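Pectate lyase/Amb allergen (Acidovorax citrulli, PDB 4HWV) probably cleaves pectate, the acidic polysaccharide of plant cell walls, as a secreted, calcium-binding lyase of polysaccharide lyase family 1. Local coordinates at residues Y103-A109 and C150-Q155; D208-W212 and R221-E225; V112-A116 and K143-A147; R340-V346 and G372-H378. One frame throughout, in Å; residues are numbered along the deposited sequence.

Interaction 1: residues Y103-A109 and C150-Q155; sequences YVAGSCA and CAAELQ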
# COMPACT_ATOMS: atom_id res chain seq x y z
N TYR A 103 4.67 6.25 21.01
CA TYR A 103 5.46 7.47 20.97
C TYR A 103 4.92 8.52 21.94
O TYR A 103 5.69 9.22 22.60
CB TYR A 103 5.53 8.05 19.56
CG TYR A 103 6.53 7.35 18.66
CD1 TYR A 103 7.88 7.36 18.98
CD2 TYR A 103 6.14 6.73 17.49
CE1 TYR A 103 8.80 6.74 18.18
CE2 TYR A 103 7.07 6.11 16.66
CZ TYR A 103 8.39 6.12 17.01
OH TYR A 103 9.33 5.53 16.20
N VAL A 104 3.60 8.61 22.05
CA VAL A 104 2.99 9.53 23.01
C VAL A 104 3.29 9.09 24.46
O VAL A 104 3.74 9.90 25.28
CB VAL A 104 1.48 9.67 22.77
CG1 VAL A 104 0.81 10.44 23.93
CG2 VAL A 104 1.24 10.35 21.42
N ALA A 105 3.08 7.81 24.74
CA ALA A 105 3.25 7.28 26.10
C ALA A 105 4.70 7.30 26.56
O ALA A 105 4.95 7.43 27.75
CB ALA A 105 2.69 5.86 26.18
N GLY A 106 5.64 7.19 25.63
CA GLY A 106 7.05 7.01 25.99
C GLY A 106 7.87 8.28 25.81
O GLY A 106 9.10 8.25 25.86
N SER A 107 7.18 9.41 25.62
CA SER A 107 7.81 10.71 25.44
C SER A 107 7.15 11.72 26.37
O SER A 107 6.19 11.39 27.11
CB SER A 107 7.69 11.20 24.00
OG SER A 107 6.36 11.65 23.76
N CYS A 108 7.64 12.95 26.32
CA CYS A 108 7.11 14.01 27.16
C CYS A 108 5.67 14.41 26.79
O CYS A 108 5.04 15.14 27.53
CB CYS A 108 8.06 15.22 27.25
SG CYS A 108 8.85 15.83 25.73
N ALA A 109 5.16 13.93 25.67
CA ALA A 109 3.73 14.10 25.35
C ALA A 109 2.87 13.62 26.52
O ALA A 109 1.87 14.23 26.86
CB ALA A 109 3.36 13.34 24.09
N CYS A 150 7.12 16.56 21.26
CA CYS A 150 7.73 15.52 22.11
C CYS A 150 7.68 14.17 21.43
O CYS A 150 8.66 13.43 21.41
CB CYS A 150 6.98 15.39 23.44
SG CYS A 150 7.33 16.67 24.65
N ALA A 151 6.50 13.81 20.92
CA ALA A 151 6.33 12.50 20.30
C ALA A 151 7.14 12.42 19.01
O ALA A 151 7.78 11.41 18.75
CB ALA A 151 4.84 12.22 20.06
N ALA A 152 7.12 13.49 18.23
CA ALA A 152 7.85 13.52 16.96
C ALA A 152 9.35 13.43 17.18
O ALA A 152 10.06 12.85 16.37
CB ALA A 152 7.51 14.81 16.19
N GLU A 153 9.83 14.06 18.25
CA GLU A 153 11.25 14.03 18.56
C GLU A 153 11.74 12.62 18.87
O GLU A 153 12.82 12.22 18.44
CB GLU A 153 11.58 14.96 19.72
CG GLU A 153 13.07 15.01 20.02
CD GLU A 153 13.85 15.66 18.90
OE1 GLU A 153 13.32 16.59 18.25
OE2 GLU A 153 14.98 15.23 18.67
N LEU A 154 10.94 11.86 19.61
CA LEU A 154 11.27 10.45 19.87
C LEU A 154 11.23 9.66 18.55
O LEU A 154 12.15 8.91 18.28
CB LEU A 154 10.35 9.84 20.93
CG LEU A 154 10.61 8.36 21.26
CD1 LEU A 154 12.06 8.13 21.68
CD2 LEU A 154 9.66 7.86 22.34
N GLN A 155 10.21 9.85 17.72
CA GLN A 155 10.20 9.14 16.44
C GLN A 155 11.43 9.50 15.59
O GLN A 155 12.03 8.61 14.99
CB GLN A 155 8.88 9.36 15.66
CG GLN A 155 8.87 8.58 14.35
CD GLN A 155 7.51 8.46 13.71
OE1 GLN A 155 6.80 9.45 13.58
NE2 GLN A 155 7.12 7.24 13.35

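Interaction 2: residues D208-W212 and R221-E225; sequences DFPQW and RWNSE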
# COMPACT_ATOMS: atom_id res chain seq x y z
N ASP A 208 4.51 9.97 11.83
CA ASP A 208 3.25 9.83 12.56
C ASP A 208 2.78 11.10 13.23
O ASP A 208 1.68 11.12 13.77
CB ASP A 208 3.38 8.72 13.58
CG ASP A 208 3.22 7.37 12.95
OD1 ASP A 208 2.10 7.07 12.48
OD2 ASP A 208 4.19 6.62 12.91
N PHE A 209 3.61 12.15 13.19
CA PHE A 209 3.32 13.40 13.89
C PHE A 209 3.55 14.62 13.00
O PHE A 209 4.33 15.51 13.34
CB PHE A 209 4.12 13.46 15.20
CG PHE A 209 3.76 12.34 16.13
CD1 PHE A 209 2.58 12.41 16.87
CD2 PHE A 209 4.54 11.19 16.21
CE1 PHE A 209 2.18 11.36 17.67
CE2 PHE A 209 4.15 10.13 17.02
CZ PHE A 209 2.96 10.22 17.75
N PRO A 210 2.86 14.68 11.85
CA PRO A 210 3.00 15.86 10.99
C PRO A 210 2.55 17.12 11.72
O PRO A 210 1.67 17.06 12.59
CB PRO A 210 2.06 15.55 9.82
CG PRO A 210 1.05 14.64 10.40
CD PRO A 210 1.79 13.78 11.37
N GLN A 211 3.16 18.24 11.37
CA GLN A 211 2.86 19.50 12.00
C GLN A 211 2.00 20.32 11.07
O GLN A 211 2.26 20.39 9.87
CB GLN A 211 4.16 20.27 12.26
CG GLN A 211 3.96 21.61 12.96
CD GLN A 211 5.21 22.47 12.87
OE1 GLN A 211 5.69 22.77 11.77
NE2 GLN A 211 5.76 22.84 14.03
N TRP A 212 0.98 20.96 11.63
CA TRP A 212 0.23 21.95 10.87
C TRP A 212 0.94 23.30 10.96
O TRP A 212 1.17 23.80 12.06
CB TRP A 212 -1.20 22.07 11.38
CG TRP A 212 -1.99 23.17 10.72
CD1 TRP A 212 -2.42 24.32 11.31
CD2 TRP A 212 -2.45 23.21 9.36
NE1 TRP A 212 -3.11 25.09 10.39
CE2 TRP A 212 -3.16 24.43 9.19
CE3 TRP A 212 -2.35 22.34 8.26
CZ2 TRP A 212 -3.73 24.81 7.98
CZ3 TRP A 212 -2.93 22.71 7.05
CH2 TRP A 212 -3.61 23.95 6.92
N ARG A 221 -0.18 24.41 5.59
CA ARG A 221 0.08 23.06 5.10
C ARG A 221 0.45 22.17 6.25
O ARG A 221 1.00 22.62 7.26
CB ARG A 221 1.28 23.04 4.14
CG ARG A 221 1.11 23.82 2.85
CD ARG A 221 0.12 23.14 1.90
NE ARG A 221 0.07 23.78 0.58
CZ ARG A 221 -0.74 24.79 0.26
NH1 ARG A 221 -1.57 25.28 1.16
NH2 ARG A 221 -0.71 25.30 -0.97
N TRP A 222 0.17 20.87 6.08
CA TRP A 222 0.75 19.84 6.94
C TRP A 222 2.11 19.45 6.39
O TRP A 222 2.22 19.17 5.21
CB TRP A 222 -0.13 18.60 6.95
CG TRP A 222 -1.43 18.75 7.71
CD1 TRP A 222 -2.66 19.07 7.19
CD2 TRP A 222 -1.63 18.59 9.13
NE1 TRP A 222 -3.60 19.12 8.20
CE2 TRP A 222 -3.00 18.85 9.40
CE3 TRP A 222 -0.78 18.27 10.20
CZ2 TRP A 222 -3.54 18.73 10.67
CZ3 TRP A 222 -1.32 18.18 11.47
CH2 TRP A 222 -2.69 18.42 11.69
N ASN A 223 3.11 19.39 7.26
CA ASN A 223 4.45 19.00 6.83
C ASN A 223 5.00 17.90 7.71
O ASN A 223 4.78 17.89 8.93
CB ASN A 223 5.42 20.18 6.87
CG ASN A 223 5.03 21.28 5.90
OD1 ASN A 223 5.00 21.09 4.68
ND2 ASN A 223 4.77 22.46 6.43
N SER A 224 5.77 17.02 7.07
CA SER A 224 6.45 15.91 7.74
C SER A 224 7.95 16.01 7.53
O SER A 224 8.44 16.79 6.70
CB SER A 224 5.90 14.58 7.23
OG SER A 224 4.64 14.31 7.83
N GLU A 225 8.68 15.21 8.29
CA GLU A 225 10.11 15.42 8.46
C GLU A 225 11.04 14.37 7.87
O GLU A 225 12.25 14.59 7.83
CB GLU A 225 10.41 15.55 9.96
CG GLU A 225 9.78 16.78 10.60
CD GLU A 225 10.37 18.06 10.06
OE1 GLU A 225 11.61 18.12 10.02
OE2 GLU A 225 9.60 19.00 9.69
O HOH W 1 4.55 22.24 9.37
O HOH W 2 6.79 22.51 9.22

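Interaction 3: residues V112-A116 and K143-A147; sequences VHGYA and KPEDA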
# COMPACT_ATOMS: atom_id res chain seq x y z
N VAL A 112 5.16 14.96 30.48
CA VAL A 112 5.08 16.38 30.79
C VAL A 112 3.66 16.89 30.53
O VAL A 112 3.06 17.54 31.38
CB VAL A 112 6.10 17.20 29.99
CG1 VAL A 112 5.86 18.70 30.19
CG2 VAL A 112 7.51 16.82 30.38
N HIS A 113 3.11 16.58 29.35
CA HIS A 113 1.86 17.20 28.93
C HIS A 113 0.60 16.40 29.25
O HIS A 113 -0.50 16.88 29.04
CB HIS A 113 1.94 17.56 27.45
CG HIS A 113 3.06 18.49 27.14
ND1 HIS A 113 3.07 19.80 27.55
CD2 HIS A 113 4.26 18.28 26.54
CE1 HIS A 113 4.19 20.38 27.18
NE2 HIS A 113 4.94 19.47 26.57
N GLY A 114 0.77 15.20 29.79
CA GLY A 114 -0.34 14.46 30.35
C GLY A 114 -1.25 13.76 29.37
O GLY A 114 -2.33 13.31 29.75
N TYR A 115 -0.87 13.68 28.10
CA TYR A 115 -1.72 12.99 27.12
C TYR A 115 -1.75 11.48 27.34
O TYR A 115 -0.69 10.84 27.38
CB TYR A 115 -1.31 13.33 25.68
CG TYR A 115 -1.83 14.71 25.33
CD1 TYR A 115 -3.17 14.88 24.98
CD2 TYR A 115 -1.00 15.84 25.40
CE1 TYR A 115 -3.68 16.12 24.70
CE2 TYR A 115 -1.51 17.09 25.13
CZ TYR A 115 -2.84 17.23 24.78
OH TYR A 115 -3.34 18.47 24.52
N ALA A 116 -2.95 10.93 27.47
CA ALA A 116 -3.14 9.51 27.78
C ALA A 116 -3.28 8.67 26.52
O ALA A 116 -3.27 7.44 26.60
CB ALA A 116 -4.35 9.32 28.67
N LYS A 143 0.33 23.83 24.31
CA LYS A 143 0.38 22.49 24.84
C LYS A 143 0.23 21.36 23.80
O LYS A 143 1.07 20.47 23.77
CB LYS A 143 -0.62 22.33 26.00
CG LYS A 143 -0.82 20.91 26.48
CD LYS A 143 -1.74 20.89 27.68
CE LYS A 143 -2.09 19.48 28.07
NZ LYS A 143 -2.96 19.50 29.29
N PRO A 144 -0.81 21.38 22.94
CA PRO A 144 -0.89 20.24 22.01
C PRO A 144 0.29 20.21 21.03
O PRO A 144 0.76 19.13 20.69
CB PRO A 144 -2.22 20.46 21.28
CG PRO A 144 -3.01 21.38 22.17
CD PRO A 144 -2.00 22.26 22.86
N GLU A 145 0.78 21.37 20.60
CA GLU A 145 1.94 21.40 19.73
C GLU A 145 3.21 20.92 20.44
O GLU A 145 4.00 20.17 19.88
CB GLU A 145 2.13 22.79 19.10
CG GLU A 145 3.49 22.99 18.42
CD GLU A 145 3.72 22.09 17.19
OE1 GLU A 145 2.78 21.39 16.70
OE2 GLU A 145 4.87 22.11 16.69
N ASP A 146 3.41 21.36 21.68
CA ASP A 146 4.57 20.90 22.43
C ASP A 146 4.49 19.38 22.67
O ASP A 146 5.52 18.68 22.66
CB ASP A 146 4.68 21.67 23.75
CG ASP A 146 5.05 23.13 23.54
OD1 ASP A 146 5.71 23.43 22.53
OD2 ASP A 146 4.69 23.96 24.38
N ALA A 147 3.28 18.87 22.90
CA ALA A 147 3.13 17.43 23.07
C ALA A 147 3.41 16.68 21.76
O ALA A 147 4.13 15.67 21.76
CB ALA A 147 1.76 17.10 23.61
O HOH W 3 -3.19 16.75 29.52

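Interaction 4: residues R340-V346 and G372-H378; sequences RVRYGMV and GQSGKVH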
# COMPACT_ATOMS: atom_id res chain seq x y z
N ARG A 340 13.56 19.39 -8.09
CA ARG A 340 13.48 20.82 -7.84
C ARG A 340 14.87 21.32 -7.45
O ARG A 340 15.40 20.93 -6.40
CB ARG A 340 12.48 21.14 -6.72
CG ARG A 340 12.15 22.62 -6.62
CD ARG A 340 11.61 23.03 -5.23
NE ARG A 340 11.01 24.37 -5.30
CZ ARG A 340 11.71 25.50 -5.37
NH1 ARG A 340 13.04 25.48 -5.35
NH2 ARG A 340 11.07 26.67 -5.47
N VAL A 341 15.46 22.18 -8.28
CA VAL A 341 16.88 22.52 -8.13
C VAL A 341 17.17 23.98 -7.78
O VAL A 341 16.92 24.88 -8.59
CB VAL A 341 17.65 22.16 -9.40
CG1 VAL A 341 19.12 22.51 -9.22
CG2 VAL A 341 17.45 20.68 -9.74
N ARG A 342 17.69 24.19 -6.57
CA ARG A 342 18.29 25.48 -6.18
C ARG A 342 19.80 25.31 -6.09
O ARG A 342 20.26 24.24 -5.69
CB ARG A 342 17.83 25.96 -4.80
CG ARG A 342 16.35 26.25 -4.67
CD ARG A 342 16.07 26.63 -3.22
NE ARG A 342 14.72 27.13 -2.97
CZ ARG A 342 13.75 26.46 -2.36
NH1 ARG A 342 13.95 25.24 -1.91
NH2 ARG A 342 12.58 27.06 -2.17
N TYR A 343 20.54 26.35 -6.46
CA TYR A 343 21.98 26.51 -6.17
C TYR A 343 22.94 25.52 -6.82
O TYR A 343 24.04 25.92 -7.15
CB TYR A 343 22.26 26.66 -4.65
CG TYR A 343 21.77 28.01 -4.18
CD1 TYR A 343 22.44 29.19 -4.54
CD2 TYR A 343 20.58 28.14 -3.47
CE1 TYR A 343 21.96 30.44 -4.18
CE2 TYR A 343 20.10 29.38 -3.09
CZ TYR A 343 20.79 30.52 -3.46
OH TYR A 343 20.32 31.77 -3.12
N GLY A 344 22.53 24.27 -7.03
CA GLY A 344 23.44 23.26 -7.53
C GLY A 344 23.53 23.15 -9.05
O GLY A 344 22.66 23.63 -9.79
N MET A 345 24.61 22.52 -9.51
CA MET A 345 24.79 22.14 -10.91
C MET A 345 24.28 20.72 -11.07
O MET A 345 24.92 19.77 -10.63
CB MET A 345 26.26 22.27 -11.31
CG MET A 345 26.75 23.71 -11.11
SD MET A 345 28.54 23.87 -10.97
CE MET A 345 28.89 23.57 -12.66
N VAL A 346 23.08 20.59 -11.63
CA VAL A 346 22.38 19.31 -11.64
C VAL A 346 22.13 18.84 -13.08
O VAL A 346 21.59 19.58 -13.91
CB VAL A 346 21.05 19.41 -10.88
CG1 VAL A 346 20.23 18.13 -10.98
CG2 VAL A 346 21.33 19.75 -9.42
N GLY A 372 14.95 26.24 -9.81
CA GLY A 372 14.84 27.11 -8.67
C GLY A 372 16.01 28.05 -8.54
O GLY A 372 16.85 28.18 -9.45
N GLN A 373 16.06 28.72 -7.40
CA GLN A 373 16.96 29.85 -7.21
C GLN A 373 18.41 29.47 -7.43
O GLN A 373 18.95 28.66 -6.69
CB GLN A 373 16.80 30.40 -5.80
CG GLN A 373 17.50 31.74 -5.61
CD GLN A 373 16.93 32.82 -6.48
OE1 GLN A 373 15.72 32.88 -6.69
NE2 GLN A 373 17.80 33.69 -7.00
N SER A 374 19.04 30.07 -8.45
CA SER A 374 20.46 29.86 -8.77
C SER A 374 20.79 28.42 -9.15
O SER A 374 21.95 28.02 -9.17
CB SER A 374 21.38 30.35 -7.66
OG SER A 374 21.25 31.75 -7.46
N GLY A 375 19.77 27.63 -9.47
CA GLY A 375 20.00 26.29 -9.98
C GLY A 375 20.62 26.36 -11.37
O GLY A 375 20.45 27.33 -12.11
N LYS A 376 21.33 25.30 -11.74
CA LYS A 376 21.95 25.23 -13.06
C LYS A 376 21.67 23.83 -13.59
O LYS A 376 22.37 22.86 -13.28
CB LYS A 376 23.44 25.56 -12.97
CG LYS A 376 23.67 26.99 -12.45
CD LYS A 376 25.13 27.33 -12.24
CE LYS A 376 25.23 28.66 -11.49
NZ LYS A 376 24.62 28.55 -10.12
N VAL A 377 20.59 23.73 -14.35
CA VAL A 377 20.02 22.45 -14.76
C VAL A 377 20.42 22.12 -16.19
O VAL A 377 20.34 22.97 -17.08
CB VAL A 377 18.48 22.46 -14.61
CG1 VAL A 377 17.88 21.18 -15.13
CG2 VAL A 377 18.10 22.71 -13.15
N HIS A 378 20.87 20.89 -16.40
CA HIS A 378 21.29 20.44 -17.73
C HIS A 378 20.57 19.12 -17.99
O HIS A 378 20.86 18.11 -17.32
CB HIS A 378 22.81 20.23 -17.74
CG HIS A 378 23.41 20.13 -19.11
ND1 HIS A 378 23.92 21.22 -19.78
CD2 HIS A 378 23.61 19.06 -19.93
CE1 HIS A 378 24.38 20.84 -20.95
NE2 HIS A 378 24.22 19.53 -21.06
O HOH W 4 13.44 28.54 -5.89
O HOH W 5 25.83 26.28 -9.06
O HOH W 6 20.45 33.45 -5.52

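Interaction 1: residues Y103-A109 and C150-Q155
C108 and C150 are joined by a disulfide, SG to SG 2.0 Å with a chi3 of -101°, which ties the start of helix 108-111 to one face of helix 143-159. The two cysteines reach it differently: in C108 the sulfur sits between the backbone N and the carbonyl carbon (chi1 44°), whereas in C150 it lies anti to the carbonyl carbon. Close by, C150 CB packs 3.2 Å from A109 N. S107 is the N-cap of the short helix. Its OG accepts from A109 N and donates to Y103 O at 2.8 Å, so one hydroxyl bridges the end of one helix and the beginning of the next while resting against the backbone of A151.

Y103 supplies the second half of the contact. Its ring takes the CB of Q155 over one face, a CH-pi contact of 3.7 Å from that carbon to the ring centroid, and meets L154 CG at its edge, 3.7 Å from CD1. The Q155 chain, extended beyond CG, crosses the tyrosine at about a right angle, and its amide plane is turned 51° from the ring. Both polar ends share N90: its OD1 is hydrogen-bonded to Y103 OH and to Q155 NE2, while Q155 OE1 binds D208 N. Helix 100-105 thus packs against helix 143-159 on one side, and V104 turns to helix 118-129 on another.

Interaction 2: residues D208-W212 and R221-E225
Q211 and N223 face each other as an antiparallel hydrogen-bonded pair, with Q211 N to N223 O and N223 N to Q211 O both 2.9 Å and nearly straight. The next pair, W212 with W222, is non-hydrogen-bonded, and its two indoles lie on the same face of the hairpin. In W212 CG lies anti to the backbone N (chi1 174°), in W222 anti to the carbonyl carbon, which brings the two side chains across each other at about a right angle. The rings meet obliquely, planes 55° apart, with W212 CE3 3.5 Å from W222 CD1. The CB of W212 also stands over the six-membered ring of W222, a CH-pi contact of 3.8 Å to the centroid, 7° off the normal. At the edge of the W222 ring comes the carbonyl of P210, its O 3.4 Å from CZ3. P210 CB in turn rests on S224 OG, at 3.5 Å.

On the opposite face, one water donates to Q211 O and to Q211 OE1 and accepts from N223 ND2, linking both side chains to the strand backbone. Farther out, Q211 NE2 is held by E145, N223 ND2 by D216 and S224 OG by the carbonyl of Q275. The S224 side chain lies about 5 Å from that of the calcium ligand D278, which brings the open end of the hairpin near the metal without touching it. W222 lies against helix 118-129 through W122 and L126, while W212 meets W258 edge-to-face and Q211 reaches helix 143-159 through E145 and R148.

Interaction 3: residues V112-A116 and K143-A147
The imidazole of H113 is packed on both faces: the first turn of helix 143-159 lies over one, with K143 O above the rim, and V112 CG1 lies 3.7 Å above the plane on the other. The ring reaches along the helix surface, bringing CD2 to 3.7 Å from A147 CA and NE2 to 3.6 Å from D146 CB. The aspartate is approached through its methylene; its carboxylate plane is inclined 34° to the ring and OD2 remains 5.0 Å from H113 NE2, so no salt bridge forms. The phenol of Y115 meets the same turn obliquely. Its CD2 packs 3.5 Å from the methyl of A147, and its OH lies near the ring of P144.

These contacts seat the loop between helices 108-111 and 118-129 on the beginning of helix 143-159, in a helical region peripheral to the parallel beta-helix of this family and away from the calcium site. G114, with positive phi, is the point at which the chain leaves helical geometry and turns between the two aromatic residues.

K143 runs past H113 in the opposite direction, every side-chain torsion near 180°. Full extension carries CE to 3.2 Å from H113 O and puts NZ within reach of a water, which accepts from the ammonium and donates to H113 O at 2.7 Å. Y115 OH is hydrogen-bonded to D124 of helix 118-129, and L121 of that helix packs on both Y115 and A147. Next along the loop, A116 O accepts from H259 NE2 of the second subunit.

Interaction 4: residues R340-V346 and G372-H378
V346 and K376 are linked where two strands run parallel: V346 N donates to K376 O and V346 O accepts from H378 N, both at 2.9 Å, and K376 N binds G344 O just before them. V341 and V377 pack obliquely, CB to CG2 3.8 Å, on the apolar side. Packing is tight at the type II turn G372 to G375. Neither glycine has side-chain atoms to intrude on V341 O, whose bond from G372 N is bent to 130° and weak. Q373 O accepts from Y343 N at 2.8 Å and also lies over one face of the Y343 ring, toward its rim. S374 CB approaches the same ring obliquely, 3.5 Å from CD1. A buried water joins Y343 OH, Q373 NE2 and S374 OG; Y343 OH is also hydrogen-bonded to D310 O, S374 OG to C420 O and Q373 OE1 to S404 N. The K376 chain bends at its last torsion (63°), bringing NZ to S374 O and to a water that donates to Y343 O; E419 O is a further partner.

The partly exposed R340 and M345 mark the looser side. A water bridges R340 NH2 and Q373 N, and R340 NH1 lies over one face of the R342 guanidinium, which forms a salt bridge with D310. M345 only brushes past K376, CG to CD 4.1 Å. Beyond the turn, M345 pairs with K376 and V346 with V377 in parallel register, the stacking of successive coils that defines the right-handed parallel beta-helix.

From the N terminus, interaction 1 closes a largely helical loop of 40 residues between 103-109 and 150-155, and interaction 3 nests inside it, closing one of 26. Both use helix 143-159, and they touch where the backbone of C108 and A109 meets that of H113 and Y115. Interaction 2 follows in series, a hairpin closing a short loop of 8 residues; F209 packs against Y103 and A151 of interaction 1, while Q211 reaches E145 of interaction 3. Those three form one continuous cluster beside the beta-helix. Interaction 4 comes last, across the chain's centre from interaction 1; it closes a partly stranded loop of 25 residues and joins neighbouring coils, its nearest atoms about 12 Å from interaction 2.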